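DNA repair and recombination protein RadB (Thermococcus kodakarensis, PDB 2CVH) probably takes part in DNA repair and homologous recombination as a RecA-like protein that binds DNA and ATP but has only very weak ATPase activity. Local coordinates at residues Pro28-Lys33 and Leu182-Lys187; Leu190-Leu195 and Met206-Ile211; Leu2-Lys7 and Thr34-Gln39; Val21-Tyr26 and Cys176-Arg181. One frame throughout, in Å; residues are numbered along the deposited sequence.

Contact 1: Pro28-Lys33 and Leu182-Lys187; sequences PYASGK and LDKLPK
Leu182 and Lys184 reach the loop Pro28-Lys33 from strand 178-184; the loop is the Walker A P-loop that belongs to the predicted ATP site of this RecA-like domain. Their side chains meet it at two levels. Leu182 points toward the loop, and its CD1 branch lies against the backbone at the start of helix 33-44, 3.3 Å from Lys33 N and 3.5 Å from Gly32 C. Its CB rests 4.1 Å from Ser31 CB. Gly32 occupies the N-cap position with phi 106°, a value at which a side chain would jam against the carbonyl of Ser31, so glycine suits the turn into the helix. The preceding residues, Pro28 to Ser31, form a type II beta turn. The Lys33 side chain leads away from Leu182 and bends at its last torsion (chi4 -71°), which brings NZ to hydrogen bonds with Gly27 O and the side chain of Gln154. Lys184 lies on the outer, more exposed side. With its CG anti to the carbonyl carbon (chi1 -61°) and the chain fully extended beyond, it runs past the Pro28 ring in the opposite direction, CE coming 4.0 Å from Pro28 CG. The Pro28 ring also touches the strand backbone, its CD 3.6 Å from Leu182 O. At the far end of the extended chain, Lys184 NZ makes a weak hydrogen bond of 2.9 Å to Tyr29 O, with Ala30 CB beside it at 4.1 Å from the same NZ.

Contact 2: Leu190-Leu195 and Met206-Ile211; sequences LRVAVL and MAYFRI
Ala207 O accepts the N-H of Ala193, at 2.8 Å and nearly straight (167°), in the carbonyl plane, and has a CA-H...O contact from Val192, whose CA is 3.3 Å away. The two segments are the arms of an antiparallel beta hairpin, with Arg191-Phe209 and Ala193-Ala207 as hydrogen-bonded pairs and Val192-Tyr208 between them as a non-hydrogen-bonded one. On the face of Arg191, Ala193 and Phe209, the aromatic ring folds back over the partner strand because its CG sits between the backbone N and the carbonyl carbon (chi1 66°). Arg191 CB lies over one ring face, 3.5 Å from the Phe209 centroid in a CH-pi contact, while Ala193 N approaches the ring edge. Beyond this point the arginine chain bends at chi2 and its guanidinium meets Ile211 CD1, 3.7 Å from Arg191 NE; Arg191 NH1 donates to Leu190 O at 2.7 Å. A serine in place of Phe209 would probably open a gap beside Ala193 and leave the aliphatic part of Arg191 without the ring that steadies it. On the other face Val192 CG2 sits over the Tyr208 ring, 3.9 Å from its centroid, and 3.7 Å from Met206 CB, the valine and tyrosine side chains pointing the same way. Helix 7-12 packs through Leu9 and Leu12 on the alanine side, and the hairpin lies between strand 178-184, next to its first arm, and strand 215-218, next to its second.

Contact 3: Leu2-Lys7 and Thr34-Gln39; sequences LSTGTK and TTLALQ
Helix 33-44, which follows the P-loop in the RecA-like fold, packs against the N-terminal segment Leu2-Lys7 through Leu36 and Gln39, one turn apart on the helix. Leu36 CD2 meets the methyl side of Thr4, 3.6 Å from its CG2 and 3.7 Å from its CB, and Phe17 touches both residues. Gln39 points toward the segment with CG anti to its backbone N (chi1 -180°), and the extended chain carries its amide past the Thr4 carbonyl to Thr6; Gln39 CG lies 3.2 Å from Thr4 O. At Gly5 the positive phi of 77° favours glycine, and a side chain there would point toward the helix. The threonine facing the leucine is fixed by its other branch. Thr4 OG1, placed between the backbone N and the carbonyl carbon (chi1 59°), bonds to the carboxylate of Asp10, which also holds Ser3 OG. Two overlapping ST turns thus shape the segment just before helix 7-12: Gly5 N donates to Ser3 OG at 3.0 Å, and Thr6 N donates to Thr4 OG1 at 3.2 Å.

Contact 4: Val21-Tyr26 and Cys176-Arg181; sequences VLTQVY and CKDILR
Ile179 CG2 meets the edge of the Tyr26 ring, 3.6 Å from CE1, and also lies 3.5 Å from Gln24 NE2, so that the isoleucine fits between the two side chains. Farther back on the same face, Cys176 SG rests 3.9 Å from both Leu22 CB and Gln24 CB. The Tyr26 ring is brought over the neighbouring strand by its first torsion (chi1 75°), with Arg181 CA over one face and Arg181 CG 3.5 Å from the ring's CZ. Strands 22-26 and 178-184 run parallel here at the middle of the RecA-like sheet, the first leading into the P-loop, with Gln24 N to Asp178 O (2.8 Å), Leu180 N to Gln24 O and Tyr26 N to Leu180 O as the main rungs. The Tyr26 hydroxyl bonds to Glu196, which also forms a salt bridge with Arg181; an alanine at Tyr26 would probably leave this carboxylate short of one partner and open a gap beside Ile179 and Arg181. On the opposite face, a water donates to Thr23 OG1 (2.6 Å) and to Asp178 OD2 (2.7 Å), and that same carboxylate oxygen pairs with Arg199.

How the contacts relate
Contacts 1, 2 and 4 follow one continuous sheet. Strand 178-184 is shared by contacts 4 and 1, where Leu182 N bonds to Tyr26 O at 2.9 Å, and its other edge meets contact 2 through Val194 N to Arg181 O at 2.7 Å. The predicted ATP site lies at the end of strand 22-26, and contacts 1 and 2, with centres about 8 Å apart, meet there: Arg191 NH2 reaches Ala30 O at 2.7 Å, a hydrogen bond that ties the hairpin to the P-loop. Contact 3 stands about 14 Å from contact 1, centre to centre, but continues its chain into helix 33-44; Leu36 CD1 touches Val25 CG1 of contact 4 at 4.2 Å.

Contact 1: Pro28-Lys33 and Leu182-Lys187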
loop_
_atom_site.group_PDB
_atom_site.type_symbol
_atom_site.label_atom_id
_atom_site.label_comp_id
_atom_site.label_asym_id
_atom_site.label_seq_id
_atom_site.Cartn_x
_atom_site.Cartn_y
_atom_site.Cartn_z
ATOM N N PRO A 28 -9.371 3.278 6.743
ATOM C CA PRO A 28 -10.675 3.343 6.075
ATOM C C PRO A 28 -10.595 4.010 4.696
ATOM O O PRO A 28 -9.530 4.494 4.287
ATOM C CB PRO A 28 -11.503 4.175 7.049
ATOM C CG PRO A 28 -10.510 5.140 7.574
ATOM C CD PRO A 28 -9.268 4.293 7.807
ATOM N N TYR A 29 -11.700 4.020 3.964
ATOM C CA TYR A 29 -11.681 4.650 2.648
ATOM C C TYR A 29 -11.443 6.135 2.826
ATOM O O TYR A 29 -11.806 6.704 3.850
ATOM C CB TYR A 29 -12.974 4.370 1.888
ATOM C CG TYR A 29 -13.104 2.905 1.569
ATOM C CD1 TYR A 29 -13.829 2.054 2.403
ATOM C CD2 TYR A 29 -12.467 2.352 0.456
ATOM C CE1 TYR A 29 -13.923 0.689 2.139
ATOM C CE2 TYR A 29 -12.553 0.988 0.184
ATOM C CZ TYR A 29 -13.283 0.164 1.029
ATOM O OH TYR A 29 -13.392 -1.183 0.767
ATOM N N ALA A 30 -10.769 6.747 1.863
ATOM C CA ALA A 30 -10.443 8.168 1.938
ATOM C C ALA A 30 -9.463 8.466 3.080
ATOM O O ALA A 30 -9.207 9.635 3.395
ATOM C CB ALA A 30 -11.705 9.013 2.072
ATOM N N SER A 31 -8.884 7.413 3.672
ATOM C CA SER A 31 -7.902 7.586 4.752
ATOM C C SER A 31 -6.637 8.099 4.095
ATOM O O SER A 31 -5.769 8.668 4.763
ATOM C CB SER A 31 -7.610 6.258 5.470
ATOM O OG SER A 31 -7.023 5.276 4.603
ATOM N N GLY A 32 -6.520 7.857 2.781
ATOM C CA GLY A 32 -5.362 8.317 2.036
ATOM C C GLY A 32 -4.382 7.217 1.666
ATOM O O GLY A 32 -3.305 7.514 1.145
ATOM N N LYS A 33 -4.730 5.955 1.917
ATOM C CA LYS A 33 -3.828 4.845 1.604
ATOM C C LYS A 33 -3.571 4.683 0.100
ATOM O O LYS A 33 -2.415 4.591 -0.332
ATOM C CB LYS A 33 -4.285 3.553 2.263
ATOM C CG LYS A 33 -5.662 3.102 1.944
ATOM C CD LYS A 33 -6.038 1.943 2.857
ATOM C CE LYS A 33 -7.222 1.172 2.315
ATOM N NZ LYS A 33 -8.511 1.893 2.382
ATOM N N LEU A 182 -3.406 4.618 8.899
ATOM C CA LEU A 182 -3.763 5.972 8.536
ATOM C C LEU A 182 -5.115 6.282 9.160
ATOM O O LEU A 182 -6.055 5.494 9.049
ATOM C CB LEU A 182 -3.829 6.131 7.018
ATOM C CG LEU A 182 -2.668 5.676 6.139
ATOM C CD1 LEU A 182 -2.958 6.166 4.743
ATOM C CD2 LEU A 182 -1.334 6.216 6.601
ATOM N N ASP A 183 -5.195 7.390 9.881
ATOM C CA ASP A 183 -6.459 7.766 10.499
ATOM C C ASP A 183 -6.885 9.124 10.000
ATOM O O ASP A 183 -6.033 9.966 9.658
ATOM C CB ASP A 183 -6.316 7.853 12.022
ATOM C CG ASP A 183 -5.969 6.529 12.653
ATOM O OD1 ASP A 183 -6.588 5.495 12.314
ATOM O OD2 ASP A 183 -5.056 6.537 13.492
ATOM N N LYS A 184 -8.196 9.367 10.053
ATOM C CA LYS A 184 -8.764 10.653 9.632
ATOM C C LYS A 184 -8.914 11.630 10.789
ATOM O O LYS A 184 -9.419 11.246 11.840
ATOM C CB LYS A 184 -10.160 10.449 9.068
ATOM C CG LYS A 184 -10.244 9.581 7.877
ATOM C CD LYS A 184 -11.674 9.454 7.454
ATOM C CE LYS A 184 -11.780 8.664 6.178
ATOM N NZ LYS A 184 -13.190 8.364 5.817
ATOM N N LEU A 185 -8.444 12.864 10.629
ATOM C CA LEU A 185 -8.656 13.885 11.654
ATOM C C LEU A 185 -9.989 14.552 11.253
ATOM O O LEU A 185 -10.341 14.550 10.077
ATOM C CB LEU A 185 -7.481 14.856 11.721
ATOM C CG LEU A 185 -6.219 14.215 12.349
ATOM C CD1 LEU A 185 -5.113 15.224 12.562
ATOM C CD2 LEU A 185 -6.549 13.615 13.678
ATOM N N PRO A 186 -10.767 15.097 12.217
ATOM C CA PRO A 186 -12.059 15.719 11.872
ATOM C C PRO A 186 -12.055 17.118 11.230
ATOM O O PRO A 186 -12.671 18.047 11.734
ATOM C CB PRO A 186 -12.802 15.688 13.206
ATOM C CG PRO A 186 -11.718 16.051 14.156
ATOM C CD PRO A 186 -10.535 15.183 13.676
ATOM N N LYS A 187 -11.310 17.258 10.143
ATOM C CA LYS A 187 -11.214 18.482 9.367
ATOM C C LYS A 187 -11.079 17.881 7.986
ATOM O O LYS A 187 -10.429 16.864 7.828
ATOM C CB LYS A 187 -9.970 19.298 9.711
ATOM C CG LYS A 187 -9.926 19.891 11.134
ATOM C CD LYS A 187 -9.525 18.832 12.181
ATOM C CE LYS A 187 -8.750 19.430 13.361
ATOM N NZ LYS A 187 -8.322 18.376 14.320
#

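Contact 2: Leu190-Leu195 and Met206-Ile211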
loop_
_atom_site.group_PDB
_atom_site.type_symbol
_atom_site.label_atom_id
_atom_site.label_comp_id
_atom_site.label_asym_id
_atom_site.label_seq_id
_atom_site.Cartn_x
_atom_site.Cartn_y
_atom_site.Cartn_z
ATOM N N LEU A 190 -7.767 16.160 6.419
ATOM C CA LEU A 190 -6.768 16.017 7.491
ATOM C C LEU A 190 -6.586 14.553 7.909
ATOM O O LEU A 190 -7.560 13.844 8.200
ATOM C CB LEU A 190 -7.162 16.844 8.718
ATOM C CG LEU A 190 -6.192 17.884 9.284
ATOM C CD1 LEU A 190 -6.501 18.046 10.737
ATOM C CD2 LEU A 190 -4.732 17.502 9.138
ATOM N N ARG A 191 -5.331 14.133 7.992
ATOM C CA ARG A 191 -5.019 12.750 8.324
ATOM C C ARG A 191 -3.749 12.632 9.161
ATOM O O ARG A 191 -2.941 13.563 9.242
ATOM C CB ARG A 191 -4.782 11.970 7.022
ATOM C CG ARG A 191 -5.908 11.998 6.000
ATOM C CD ARG A 191 -7.085 11.182 6.455
ATOM N NE ARG A 191 -8.142 11.191 5.445
ATOM C CZ ARG A 191 -9.190 12.020 5.436
ATOM N NH1 ARG A 191 -9.356 12.934 6.403
ATOM N NH2 ARG A 191 -10.066 11.945 4.435
ATOM N N VAL A 192 -3.555 11.458 9.743
ATOM C CA VAL A 192 -2.339 11.196 10.504
ATOM C C VAL A 192 -1.966 9.733 10.265
ATOM O O VAL A 192 -2.840 8.869 10.166
ATOM C CB VAL A 192 -2.529 11.476 12.037
ATOM C CG1 VAL A 192 -3.589 10.529 12.622
ATOM C CG2 VAL A 192 -1.155 11.385 12.807
ATOM N N ALA A 193 -0.684 9.472 10.064
ATOM C CA ALA A 193 -0.235 8.098 9.887
ATOM C C ALA A 193 0.510 7.683 11.184
ATOM O O ALA A 193 1.227 8.479 11.781
ATOM C CB ALA A 193 0.709 7.993 8.672
ATOM N N VAL A 194 0.298 6.459 11.637
ATOM C CA VAL A 194 0.995 5.986 12.809
ATOM C C VAL A 194 1.824 4.782 12.386
ATOM O O VAL A 194 1.311 3.856 11.745
ATOM C CB VAL A 194 0.017 5.579 13.928
ATOM C CG1 VAL A 194 0.793 5.094 15.159
ATOM C CG2 VAL A 194 -0.873 6.758 14.307
ATOM N N LEU A 195 3.122 4.859 12.671
ATOM C CA LEU A 195 4.079 3.786 12.374
ATOM C C LEU A 195 3.960 2.758 13.496
ATOM O O LEU A 195 4.617 2.873 14.530
ATOM C CB LEU A 195 5.500 4.338 12.352
ATOM C CG LEU A 195 6.561 3.397 11.801
ATOM C CD1 LEU A 195 6.177 2.905 10.402
ATOM C CD2 LEU A 195 7.867 4.105 11.771
ATOM N N MET A 206 4.170 9.399 14.685
ATOM C CA MET A 206 3.137 9.857 13.752
ATOM C C MET A 206 3.616 10.925 12.798
ATOM O O MET A 206 4.570 11.629 13.085
ATOM C CB MET A 206 1.993 10.525 14.516
ATOM C CG MET A 206 1.500 9.756 15.698
ATOM S SD MET A 206 0.589 10.828 16.806
ATOM C CE MET A 206 -0.744 9.737 17.033
ATOM N N ALA A 207 2.829 11.128 11.740
ATOM C CA ALA A 207 3.099 12.135 10.716
ATOM C C ALA A 207 1.735 12.625 10.263
ATOM O O ALA A 207 0.846 11.829 9.936
ATOM C CB ALA A 207 3.845 11.520 9.532
ATOM N N TYR A 208 1.544 13.934 10.320
ATOM C CA TYR A 208 0.290 14.546 9.890
ATOM C C TYR A 208 0.403 14.892 8.391
ATOM O O TYR A 208 1.486 15.263 7.898
ATOM C CB TYR A 208 0.029 15.828 10.702
ATOM C CG TYR A 208 -0.296 15.548 12.151
ATOM C CD1 TYR A 208 -1.556 15.069 12.519
ATOM C CD2 TYR A 208 0.685 15.682 13.146
ATOM C CE1 TYR A 208 -1.830 14.716 13.849
ATOM C CE2 TYR A 208 0.418 15.334 14.483
ATOM C CZ TYR A 208 -0.837 14.852 14.820
ATOM O OH TYR A 208 -1.110 14.488 16.119
ATOM N N PHE A 209 -0.689 14.747 7.657
ATOM C CA PHE A 209 -0.659 15.099 6.251
ATOM C C PHE A 209 -2.076 15.473 5.835
ATOM O O PHE A 209 -3.009 15.319 6.627
ATOM C CB PHE A 209 -0.079 13.925 5.411
ATOM C CG PHE A 209 -0.946 12.669 5.398
ATOM C CD1 PHE A 209 -0.836 11.706 6.411
ATOM C CD2 PHE A 209 -1.827 12.424 4.342
ATOM C CE1 PHE A 209 -1.584 10.531 6.363
ATOM C CE2 PHE A 209 -2.580 11.243 4.292
ATOM C CZ PHE A 209 -2.454 10.297 5.308
ATOM N N ARG A 210 -2.237 15.992 4.621
ATOM C CA ARG A 210 -3.573 16.330 4.115
ATOM C C ARG A 210 -3.752 15.851 2.678
ATOM O O ARG A 210 -2.807 15.789 1.911
ATOM C CB ARG A 210 -3.869 17.844 4.228
ATOM C CG ARG A 210 -2.840 18.705 3.591
ATOM C CD ARG A 210 -3.067 20.178 3.831
ATOM N NE ARG A 210 -1.858 20.934 3.490
ATOM C CZ ARG A 210 -1.700 21.664 2.387
ATOM N NH1 ARG A 210 -2.675 21.754 1.489
ATOM N NH2 ARG A 210 -0.573 22.334 2.198
ATOM N N ILE A 211 -4.952 15.399 2.370
ATOM C CA ILE A 211 -5.289 14.948 1.040
ATOM C C ILE A 211 -5.759 16.184 0.301
ATOM O O ILE A 211 -6.729 16.821 0.722
ATOM C CB ILE A 211 -6.425 13.907 1.062
ATOM C CG1 ILE A 211 -5.937 12.646 1.830
ATOM C CG2 ILE A 211 -6.891 13.611 -0.397
ATOM C CD1 ILE A 211 -6.972 11.536 1.998
#

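Contact 3: Leu2-Lys7 and Thr34-Gln39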
loop_
_atom_site.group_PDB
_atom_site.type_symbol
_atom_site.label_atom_id
_atom_site.label_comp_id
_atom_site.label_asym_id
_atom_site.label_seq_id
_atom_site.Cartn_x
_atom_site.Cartn_y
_atom_site.Cartn_z
ATOM N N LEU A 2 11.877 4.476 -0.996
ATOM C CA LEU A 2 11.053 5.041 -2.046
ATOM C C LEU A 2 10.241 6.202 -1.431
ATOM O O LEU A 2 9.287 5.954 -0.713
ATOM C CB LEU A 2 10.129 3.942 -2.548
ATOM C CG LEU A 2 9.848 3.945 -4.035
ATOM C CD1 LEU A 2 8.654 3.058 -4.304
ATOM C CD2 LEU A 2 9.543 5.349 -4.477
ATOM N N SER A 3 10.621 7.453 -1.692
ATOM C CA SER A 3 9.925 8.618 -1.124
ATOM C C SER A 3 8.418 8.686 -1.355
ATOM O O SER A 3 7.909 8.216 -2.379
ATOM C CB SER A 3 10.584 9.919 -1.585
ATOM O OG SER A 3 9.838 11.057 -1.159
ATOM N N THR A 4 7.706 9.234 -0.363
ATOM C CA THR A 4 6.237 9.410 -0.394
ATOM C C THR A 4 5.907 10.806 -0.934
ATOM O O THR A 4 4.745 11.136 -1.151
ATOM C CB THR A 4 5.572 9.338 1.028
ATOM O OG1 THR A 4 6.126 10.356 1.871
ATOM C CG2 THR A 4 5.784 7.993 1.677
ATOM N N GLY A 5 6.936 11.622 -1.122
ATOM C CA GLY A 5 6.725 12.959 -1.632
ATOM C C GLY A 5 6.207 13.860 -0.541
ATOM O O GLY A 5 5.850 15.004 -0.802
ATOM N N THR A 6 6.247 13.357 0.692
ATOM C CA THR A 6 5.786 14.085 1.868
ATOM C C THR A 6 6.895 14.078 2.932
ATOM O O THR A 6 7.408 13.014 3.335
ATOM C CB THR A 6 4.538 13.417 2.417
ATOM O OG1 THR A 6 3.635 13.176 1.329
ATOM C CG2 THR A 6 3.861 14.294 3.423
ATOM N N LYS A 7 7.280 15.275 3.358
ATOM C CA LYS A 7 8.334 15.469 4.347
ATOM C C LYS A 7 8.063 14.725 5.673
ATOM O O LYS A 7 8.948 14.105 6.239
ATOM C CB LYS A 7 8.490 16.972 4.574
ATOM C CG LYS A 7 9.860 17.446 4.917
ATOM C CD LYS A 7 10.107 17.459 6.402
ATOM C CE LYS A 7 11.523 17.930 6.709
ATOM N NZ LYS A 7 11.757 17.927 8.178
ATOM N N THR A 34 -4.636 4.728 -0.695
ATOM C CA THR A 34 -4.525 4.649 -2.148
ATOM C C THR A 34 -3.787 5.884 -2.725
ATOM O O THR A 34 -2.893 5.764 -3.580
ATOM C CB THR A 34 -5.920 4.525 -2.775
ATOM O OG1 THR A 34 -6.602 3.411 -2.165
ATOM C CG2 THR A 34 -5.806 4.300 -4.302
ATOM N N THR A 35 -4.117 7.067 -2.223
ATOM C CA THR A 35 -3.443 8.257 -2.710
ATOM C C THR A 35 -1.961 8.160 -2.391
ATOM O O THR A 35 -1.127 8.564 -3.191
ATOM C CB THR A 35 -4.056 9.567 -2.113
ATOM O OG1 THR A 35 -5.469 9.557 -2.328
ATOM C CG2 THR A 35 -3.477 10.823 -2.795
ATOM N N LEU A 36 -1.628 7.605 -1.229
ATOM C CA LEU A 36 -0.230 7.462 -0.825
ATOM C C LEU A 36 0.458 6.530 -1.836
ATOM O O LEU A 36 1.565 6.810 -2.319
ATOM C CB LEU A 36 -0.146 6.847 0.577
ATOM C CG LEU A 36 0.976 7.234 1.547
ATOM C CD1 LEU A 36 1.244 6.038 2.468
ATOM C CD2 LEU A 36 2.258 7.666 0.841
ATOM N N ALA A 37 -0.207 5.423 -2.141
ATOM C CA ALA A 37 0.312 4.454 -3.098
ATOM C C ALA A 37 0.552 5.126 -4.452
ATOM O O ALA A 37 1.656 5.021 -5.015
ATOM C CB ALA A 37 -0.675 3.292 -3.249
ATOM N N LEU A 38 -0.462 5.856 -4.930
ATOM C CA LEU A 38 -0.401 6.575 -6.208
ATOM C C LEU A 38 0.762 7.559 -6.256
ATOM O O LEU A 38 1.502 7.614 -7.239
ATOM C CB LEU A 38 -1.711 7.348 -6.473
ATOM C CG LEU A 38 -2.945 6.819 -7.230
ATOM C CD1 LEU A 38 -4.013 7.930 -7.370
ATOM C CD2 LEU A 38 -2.556 6.363 -8.614
ATOM N N GLN A 39 0.923 8.329 -5.183
ATOM C CA GLN A 39 1.971 9.316 -5.098
ATOM C C GLN A 39 3.360 8.725 -5.029
ATOM O O GLN A 39 4.294 9.258 -5.638
ATOM C CB GLN A 39 1.727 10.230 -3.905
ATOM C CG GLN A 39 2.775 11.318 -3.714
ATOM C CD GLN A 39 2.215 12.532 -2.979
ATOM O OE1 GLN A 39 2.829 13.067 -2.048
ATOM N NE2 GLN A 39 1.056 12.993 -3.424
#

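Contact 4: Val21-Tyr26 and Cys176-Arg181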
loop_
_atom_site.group_PDB
_atom_site.type_symbol
_atom_site.label_atom_id
_atom_site.label_comp_id
_atom_site.label_asym_id
_atom_site.label_seq_id
_atom_site.Cartn_x
_atom_site.Cartn_y
_atom_site.Cartn_z
ATOM N N VAL A 21 10.937 -5.307 1.426
ATOM C CA VAL A 21 10.052 -5.644 2.548
ATOM C C VAL A 21 8.613 -5.291 2.202
ATOM O O VAL A 21 8.356 -4.578 1.212
ATOM C CB VAL A 21 10.453 -4.936 3.889
ATOM C CG1 VAL A 21 11.892 -5.314 4.287
ATOM C CG2 VAL A 21 10.309 -3.453 3.779
ATOM N N LEU A 22 7.680 -5.909 2.921
ATOM C CA LEU A 22 6.277 -5.635 2.718
ATOM C C LEU A 22 5.850 -4.629 3.778
ATOM O O LEU A 22 6.075 -4.844 4.971
ATOM C CB LEU A 22 5.416 -6.876 2.863
ATOM C CG LEU A 22 5.583 -8.092 1.948
ATOM C CD1 LEU A 22 4.240 -8.792 1.848
ATOM C CD2 LEU A 22 6.049 -7.715 0.574
ATOM N N THR A 23 5.379 -3.473 3.329
ATOM C CA THR A 23 4.880 -2.456 4.230
ATOM C C THR A 23 3.367 -2.500 4.071
ATOM O O THR A 23 2.859 -2.464 2.951
ATOM C CB THR A 23 5.373 -1.043 3.872
ATOM O OG1 THR A 23 6.807 -0.983 3.961
ATOM C CG2 THR A 23 4.769 -0.003 4.851
ATOM N N GLN A 24 2.653 -2.756 5.160
ATOM C CA GLN A 24 1.197 -2.740 5.104
ATOM C C GLN A 24 0.794 -1.291 5.382
ATOM O O GLN A 24 1.433 -0.596 6.187
ATOM C CB GLN A 24 0.574 -3.643 6.176
ATOM C CG GLN A 24 -0.925 -3.413 6.349
ATOM C CD GLN A 24 -1.581 -4.269 7.419
ATOM O OE1 GLN A 24 -2.718 -4.700 7.262
ATOM N NE2 GLN A 24 -0.881 -4.517 8.495
ATOM N N VAL A 25 -0.173 -0.793 4.633
ATOM C CA VAL A 25 -0.679 0.555 4.859
ATOM C C VAL A 25 -2.151 0.288 4.945
ATOM O O VAL A 25 -2.736 -0.189 3.996
ATOM C CB VAL A 25 -0.387 1.551 3.710
ATOM C CG1 VAL A 25 -1.005 2.918 4.046
ATOM C CG2 VAL A 25 1.103 1.730 3.534
ATOM N N TYR A 26 -2.736 0.483 6.117
ATOM C CA TYR A 26 -4.149 0.214 6.252
ATOM C C TYR A 26 -4.930 1.380 6.893
ATOM O O TYR A 26 -4.370 2.219 7.602
ATOM C CB TYR A 26 -4.354 -1.115 6.995
ATOM C CG TYR A 26 -4.107 -1.046 8.488
ATOM C CD1 TYR A 26 -2.826 -1.162 9.013
ATOM C CD2 TYR A 26 -5.163 -0.813 9.365
ATOM C CE1 TYR A 26 -2.599 -1.040 10.365
ATOM C CE2 TYR A 26 -4.956 -0.690 10.716
ATOM C CZ TYR A 26 -3.674 -0.801 11.209
ATOM O OH TYR A 26 -3.485 -0.646 12.549
ATOM N N CYS A 176 4.548 -8.565 7.106
ATOM C CA CYS A 176 4.817 -7.178 6.779
ATOM C C CYS A 176 5.689 -6.614 7.877
ATOM O O CYS A 176 5.277 -6.523 9.026
ATOM C CB CYS A 176 3.508 -6.396 6.654
ATOM S SG CYS A 176 2.424 -6.981 5.301
ATOM N N LYS A 177 6.933 -6.325 7.529
ATOM C CA LYS A 177 7.897 -5.789 8.475
ATOM C C LYS A 177 7.554 -4.382 8.925
ATOM O O LYS A 177 7.837 -3.998 10.059
ATOM C CB LYS A 177 9.298 -5.819 7.863
ATOM C CG LYS A 177 10.204 -6.936 8.407
ATOM C CD LYS A 177 9.496 -8.275 8.426
ATOM C CE LYS A 177 10.367 -9.370 8.967
ATOM N NZ LYS A 177 9.523 -10.595 9.069
ATOM N N ASP A 178 6.994 -3.597 8.017
ATOM C CA ASP A 178 6.616 -2.229 8.323
ATOM C C ASP A 178 5.101 -2.124 8.217
ATOM O O ASP A 178 4.486 -2.743 7.338
ATOM C CB ASP A 178 7.291 -1.257 7.356
ATOM C CG ASP A 178 8.798 -1.317 7.418
ATOM O OD1 ASP A 178 9.315 -1.928 8.373
ATOM O OD2 ASP A 178 9.461 -0.746 6.519
ATOM N N ILE A 179 4.495 -1.380 9.139
ATOM C CA ILE A 179 3.051 -1.226 9.160
ATOM C C ILE A 179 2.704 0.212 9.502
ATOM O O ILE A 179 3.179 0.760 10.508
ATOM C CB ILE A 179 2.382 -2.173 10.201
ATOM C CG1 ILE A 179 2.760 -3.637 9.919
ATOM C CG2 ILE A 179 0.861 -2.014 10.172
ATOM C CD1 ILE A 179 1.910 -4.663 10.656
ATOM N N LEU A 180 1.903 0.825 8.640
ATOM C CA LEU A 180 1.454 2.192 8.827
ATOM C C LEU A 180 -0.071 2.205 8.912
ATOM O O LEU A 180 -0.768 1.620 8.058
ATOM C CB LEU A 180 1.873 3.053 7.641
ATOM C CG LEU A 180 3.131 3.898 7.622
ATOM C CD1 LEU A 180 3.200 4.584 6.262
ATOM C CD2 LEU A 180 3.090 4.924 8.723
ATOM N N ARG A 181 -0.598 2.867 9.941
ATOM C CA ARG A 181 -2.049 2.975 10.100
ATOM C C ARG A 181 -2.386 4.420 9.726
ATOM O O ARG A 181 -1.674 5.351 10.137
ATOM C CB ARG A 181 -2.471 2.715 11.549
ATOM C CG ARG A 181 -3.982 2.646 11.734
ATOM C CD ARG A 181 -4.396 2.548 13.213
ATOM N NE ARG A 181 -4.322 3.834 13.905
ATOM C CZ ARG A 181 -3.721 4.037 15.077
ATOM N NH1 ARG A 181 -3.125 3.031 15.711
ATOM N NH2 ARG A 181 -3.725 5.249 15.636
HETATM O O HOH W 1 8.202 -8.126 4.947
HETATM O O HOH W 2 8.580 0.860 4.480
#